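Local coordinates for Arf-GAP domain and FG repeat-containing protein 1 (Homo sapiens, PDB 2OLM) that is required for vesicle docking or fusion during acrosome biogenesis and serves HIV-1 Rev as a cofactor, its zinc-binding Arf-GAP domain forming this structure, at residues 15-20 with 65-70; 32-37 with 46-51. One frame throughout, in Å; residues are numbered along the deposited sequence.

Contact 1 (15-20 with 65-70)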
loop_
_atom_site.group_PDB
_atom_site.type_symbol
_atom_site.label_atom_id
_atom_site.label_comp_id
_atom_site.label_asym_id
_atom_site.label_seq_id
_atom_site.Cartn_x
_atom_site.Cartn_y
_atom_site.Cartn_z
ATOM N N MET A 15 -1.563 -4.689 6.958
ATOM C CA MET A 15 -2.555 -4.415 8.016
ATOM C C MET A 15 -3.361 -3.147 7.712
ATOM O O MET A 15 -4.565 -3.122 7.879
ATOM C CB MET A 15 -1.847 -4.288 9.368
ATOM C CG MET A 15 -1.267 -5.568 9.876
ATOM S SD MET A 15 -0.015 -5.353 11.181
ATOM C CE MET A 15 -1.026 -5.281 12.675
ATOM N N LEU A 16 -2.691 -2.131 7.225
ATOM C CA LEU A 16 -3.322 -0.877 6.827
ATOM C C LEU A 16 -4.346 -1.074 5.714
ATOM O O LEU A 16 -5.482 -0.569 5.756
ATOM C CB LEU A 16 -2.224 0.116 6.409
ATOM C CG LEU A 16 -2.675 1.495 6.003
ATOM C CD1 LEU A 16 -3.377 2.188 7.190
ATOM C CD2 LEU A 16 -1.452 2.295 5.535
ATOM N N ARG A 17 -3.964 -1.848 4.702
ATOM C CA ARG A 17 -4.866 -2.091 3.571
ATOM C C ARG A 17 -6.033 -3.042 3.894
ATOM O O ARG A 17 -7.093 -2.966 3.255
ATOM C CB ARG A 17 -4.048 -2.583 2.390
ATOM C CG ARG A 17 -3.062 -1.550 1.866
ATOM C CD ARG A 17 -3.740 -0.326 1.258
ATOM N NE ARG A 17 -2.764 0.705 0.925
ATOM C CZ ARG A 17 -3.096 1.948 0.599
ATOM N NH1 ARG A 17 -4.357 2.284 0.555
ATOM N NH2 ARG A 17 -2.181 2.834 0.318
ATOM N N ASP A 18 -5.853 -3.902 4.893
ATOM C CA ASP A 18 -6.968 -4.622 5.478
ATOM C C ASP A 18 -7.995 -3.604 6.001
ATOM O O ASP A 18 -9.191 -3.740 5.757
ATOM C CB ASP A 18 -6.502 -5.569 6.573
ATOM C CG ASP A 18 -7.636 -6.399 7.164
ATOM O OD1 ASP A 18 -8.002 -7.441 6.565
ATOM O OD2 ASP A 18 -8.161 -5.992 8.237
ATOM N N MET A 19 -7.521 -2.563 6.683
ATOM C CA MET A 19 -8.424 -1.576 7.251
ATOM C C MET A 19 -8.997 -0.661 6.210
ATOM O O MET A 19 -10.187 -0.330 6.268
ATOM C CB MET A 19 -7.703 -0.727 8.296
ATOM C CG MET A 19 -7.511 -1.451 9.618
ATOM S SD MET A 19 -6.716 -0.428 10.879
ATOM C CE MET A 19 -4.995 -0.590 10.381
ATOM N N THR A 20 -8.214 -0.241 5.221
ATOM C CA THR A 20 -8.742 0.725 4.259
ATOM C C THR A 20 -9.845 0.149 3.380
ATOM O O THR A 20 -10.601 0.914 2.764
ATOM C CB THR A 20 -7.680 1.320 3.373
ATOM O OG1 THR A 20 -6.976 0.236 2.750
ATOM C CG2 THR A 20 -6.701 2.186 4.158
ATOM N N LYS A 65 -1.819 11.952 9.120
ATOM C CA LYS A 65 -0.680 11.333 8.501
ATOM C C LYS A 65 -1.115 10.661 7.211
ATOM O O LYS A 65 -2.179 10.031 7.109
ATOM C CB LYS A 65 -0.075 10.301 9.419
ATOM C CG LYS A 65 0.442 10.898 10.724
ATOM C CD LYS A 65 1.289 9.899 11.520
ATOM C CE LYS A 65 1.858 10.523 12.739
ATOM N NZ LYS A 65 2.972 9.669 13.308
ATOM N N SER A 66 -0.282 10.795 6.182
ATOM C CA SER A 66 -0.586 10.275 4.837
ATOM C C SER A 66 -0.664 8.758 4.841
ATOM O O SER A 66 0.221 8.106 5.341
ATOM C CB SER A 66 0.508 10.716 3.902
ATOM O OG SER A 66 0.429 9.990 2.672
ATOM N N ILE A 67 -1.745 8.232 4.270
ATOM C CA ILE A 67 -1.881 6.777 4.156
ATOM C C ILE A 67 -0.750 6.146 3.355
ATOM O O ILE A 67 -0.179 5.130 3.770
ATOM C CB ILE A 67 -3.258 6.394 3.582
ATOM C CG1 ILE A 67 -4.371 6.779 4.583
ATOM C CG2 ILE A 67 -3.318 4.901 3.223
ATOM C CD1 ILE A 67 -5.747 6.581 4.082
ATOM N N SER A 68 -0.406 6.783 2.253
ATOM C CA SER A 68 0.576 6.187 1.318
ATOM C C SER A 68 2.024 6.523 1.640
ATOM O O SER A 68 2.925 5.784 1.222
ATOM C CB SER A 68 0.271 6.636 -0.087
ATOM O OG SER A 68 0.430 8.011 -0.191
ATOM N N MET A 69 2.288 7.597 2.393
ATOM C CA MET A 69 3.651 8.037 2.549
ATOM C C MET A 69 4.227 7.894 3.952
ATOM O O MET A 69 5.436 8.004 4.151
ATOM C CB MET A 69 3.741 9.481 2.046
ATOM C CG MET A 69 2.951 9.707 0.654
ATOM S SD MET A 69 3.248 11.275 -0.215
ATOM C CE MET A 69 4.824 10.922 -0.010
ATOM N N THR A 70 3.390 7.636 4.945
ATOM C CA THR A 70 3.892 7.527 6.322
ATOM C C THR A 70 4.404 6.121 6.582
ATOM O O THR A 70 3.832 5.137 6.126
ATOM C CB THR A 70 2.754 7.833 7.325
ATOM O OG1 THR A 70 2.190 9.102 7.017
ATOM C CG2 THR A 70 3.221 7.818 8.765
#

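Contact 2 (32-37 with 46-51). With ZN (zinc ion), chain B.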
loop_
_atom_site.group_PDB
_atom_site.type_symbol
_atom_site.label_atom_id
_atom_site.label_comp_id
_atom_site.label_asym_id
_atom_site.label_seq_id
_atom_site.Cartn_x
_atom_site.Cartn_y
_atom_site.Cartn_z
ATOM N N ASP A 32 -17.743 12.225 4.293
ATOM C CA ASP A 32 -18.419 11.101 3.627
ATOM C C ASP A 32 -18.520 11.293 2.120
ATOM O O ASP A 32 -19.358 10.640 1.483
ATOM C CB ASP A 32 -19.828 10.895 4.229
ATOM C CG ASP A 32 -20.404 9.533 3.918
ATOM O OD1 ASP A 32 -19.704 8.549 4.109
ATOM O OD2 ASP A 32 -21.584 9.462 3.469
ATOM N N GLN A 33 -17.673 12.144 1.540
ATOM C CA GLN A 33 -17.852 12.541 0.119
ATOM C C GLN A 33 -16.845 11.904 -0.781
ATOM O O GLN A 33 -17.034 11.898 -1.998
ATOM C CB GLN A 33 -17.726 14.052 -0.073
ATOM C CG GLN A 33 -18.857 14.888 0.478
ATOM C CD GLN A 33 -18.847 16.317 -0.042
ATOM O OE1 GLN A 33 -17.801 16.973 -0.097
ATOM N NE2 GLN A 33 -20.020 16.817 -0.402
ATOM N N ARG A 34 -15.745 11.423 -0.228
ATOM C CA ARG A 34 -14.739 10.791 -1.062
ATOM C C ARG A 34 -13.852 9.868 -0.272
ATOM O O ARG A 34 -13.994 9.752 0.946
ATOM C CB ARG A 34 -13.892 11.851 -1.711
ATOM C CG ARG A 34 -13.168 12.677 -0.713
ATOM C CD ARG A 34 -12.462 13.789 -1.419
ATOM N NE ARG A 34 -13.403 14.712 -2.047
ATOM C CZ ARG A 34 -13.963 15.769 -1.450
ATOM N NH1 ARG A 34 -13.713 16.065 -0.170
ATOM N NH2 ARG A 34 -14.803 16.541 -2.139
ATOM N N GLY A 35 -12.972 9.174 -0.983
ATOM C CA GLY A 35 -12.051 8.254 -0.384
ATOM C C GLY A 35 -11.007 8.923 0.490
ATOM O O GLY A 35 -10.569 10.053 0.201
ATOM N N PRO A 36 -10.656 8.259 1.580
ATOM C CA PRO A 36 -9.613 8.809 2.437
ATOM C C PRO A 36 -8.214 8.691 1.858
ATOM O O PRO A 36 -7.883 7.726 1.175
ATOM C CB PRO A 36 -9.738 8.012 3.727
ATOM C CG PRO A 36 -10.440 6.809 3.390
ATOM C CD PRO A 36 -11.223 7.033 2.131
ATOM N N THR A 37 -7.414 9.692 2.211
ATOM C CA THR A 37 -6.010 9.803 1.845
ATOM C C THR A 37 -5.088 9.926 3.083
ATOM O O THR A 37 -3.874 9.808 2.979
ATOM C CB THR A 37 -5.812 11.059 1.001
ATOM O OG1 THR A 37 -6.493 12.164 1.590
ATOM C CG2 THR A 37 -6.410 10.842 -0.410
ATOM N N PHE A 46 -10.175 7.673 9.219
ATOM C CA PHE A 46 -9.641 7.779 7.850
ATOM C C PHE A 46 -10.347 8.901 7.164
ATOM O O PHE A 46 -11.583 8.900 7.081
ATOM C CB PHE A 46 -9.853 6.433 7.092
ATOM C CG PHE A 46 -9.089 5.300 7.661
ATOM C CD1 PHE A 46 -7.895 4.901 7.094
ATOM C CD2 PHE A 46 -9.515 4.640 8.782
ATOM C CE1 PHE A 46 -7.151 3.870 7.641
ATOM C CE2 PHE A 46 -8.778 3.614 9.323
ATOM C CZ PHE A 46 -7.604 3.215 8.741
ATOM N N VAL A 47 -9.591 9.913 6.684
ATOM C CA VAL A 47 -10.151 11.183 6.201
ATOM C C VAL A 47 -9.516 11.589 4.855
ATOM O O VAL A 47 -8.437 11.136 4.517
ATOM C CB VAL A 47 -9.958 12.343 7.225
ATOM C CG1 VAL A 47 -10.811 12.055 8.448
ATOM C CG2 VAL A 47 -8.478 12.450 7.671
ATOM N N CYS A 48 -10.174 12.487 4.154
ATOM C CA CYS A 48 -9.716 12.975 2.842
ATOM C C CYS A 48 -8.769 14.173 3.051
ATOM O O CYS A 48 -8.578 14.659 4.187
ATOM C CB CYS A 48 -10.935 13.381 1.989
ATOM S SG CYS A 48 -11.748 14.922 2.403
ATOM N N THR A 49 -8.142 14.672 1.973
ATOM C CA THR A 49 -7.218 15.757 2.089
ATOM C C THR A 49 -7.817 17.064 2.507
ATOM O O THR A 49 -7.256 17.797 3.322
ATOM C CB THR A 49 -6.444 15.891 0.751
ATOM O OG1 THR A 49 -5.819 14.622 0.469
ATOM C CG2 THR A 49 -5.467 17.036 0.830
ATOM N N SER A 50 -9.009 17.381 1.986
ATOM C CA SER A 50 -9.652 18.609 2.299
ATOM C C SER A 50 -10.039 18.665 3.790
ATOM O O SER A 50 -9.797 19.651 4.466
ATOM C CB SER A 50 -10.873 18.831 1.408
ATOM O OG SER A 50 -11.445 20.065 1.683
ATOM N N CYS A 51 -10.616 17.574 4.271
ATOM C CA CYS A 51 -10.955 17.548 5.684
ATOM C C CYS A 51 -9.715 17.562 6.535
ATOM O O CYS A 51 -9.742 18.219 7.596
ATOM C CB CYS A 51 -11.787 16.329 6.006
ATOM S SG CYS A 51 -13.512 16.441 5.374
HETATM ZN ZN ZN B . -13.523 14.649 3.854
#

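Contact 1 (15-20 with 65-70)
L16, near the end of helix 3-20, and I67, just past strand 64-66, bring their CA atoms to 8.2 Å, the nearest pair of CA atoms between 15-20 and 65-70. In this Arf-GAP domain the helix thus packs against the turn leaving an outer strand of the three-stranded antiparallel sheet. No hydrogen bond links the segments; apolar and face contacts centre on I67. The CD2 branch of L16 lies 3.6 Å from the backbone O of I67 and 4.0 Å from its CG2. L16 reaches this position with CG anti to the backbone N (chi1 -178°). The same I67 CG2 sits over one face of the R17 guanidinium, 3.7 Å from R17 NH2, and T20 CG2 adds a looser approach at 4.4 Å to I67 CG2. R17 NH1 is salt-bridged to E10 OE1 of the second subunit, which also bonds T20 OG1, so the polar ends of both residues serve the subunit interface. The turn carrying I67 is braced internally by an ST motif, in which S66 OG accepts from M69 N at 3.0 Å. S66 O takes T70 N as well as T70 OG1, the hydroxyl lying 2.8 Å away, in the carbonyl plane and on a lone pair.

Contact 2 (32-37 with 46-51)
R34 meets C48 edge-on: SG lies only 2° out of the guanidinium plane, and the NH1 to SG hydrogen bond is 3.4 Å long with an N-H...S angle of 154°. With R34 CG set between the backbone N and the carbonyl carbon (chi1 62°), that atom rests 3.6 Å from C48 CB; the bend at chi3 then turns the guanidinium edge toward the sulfur, while Q33 CB lies over one guanidinium face. P36 and F46 meet obliquely through their CB atoms, 3.7 Å apart, whereas the phenyl ring leads away toward helix 3-20. T37 and T49 cross at about a right angle, their OG1 atoms hydrogen-bonded at 2.8 Å. Between these side-chain pairs, T37 N donates to V47 O at 2.9 Å, tilted from the carbonyl plane. The site is the C4-type zinc finger: C48 SG binds the zinc ion at 2.3 Å, with C51, C28 and C31 completing the ligands. C48 is also the N-cap of helix 49-55, its SG accepting from C51 N at 3.4 Å in a nearly straight bond. One sulfur therefore holds a metal and receives two N-H groups, an arrangement that would be expected to offset part of the negative charge of a zinc-bound thiolate.

How the contacts relate
From the N terminus, helix 3-20 supplies the first half of contact 1, and the chain then enters the zinc finger. Segment 32-37 leads into strand 38-40, which pairs with 45-47; contact 2 closes this short loop of eight intervening residues. Helix 49-55 and strand 64-66 follow, and contact 1 closes a larger loop of 44 residues with contact 2 nested inside it. The centres are 13 Å apart, yet the two contacts touch. I67 N lies 2.9 Å from T37 O, a probable hydrogen bond, and the F46 ring reaches helix 3-20, its CE1 3.9 Å from T20 CG2. Sheet, zinc finger and N-terminal helix are thereby tied together.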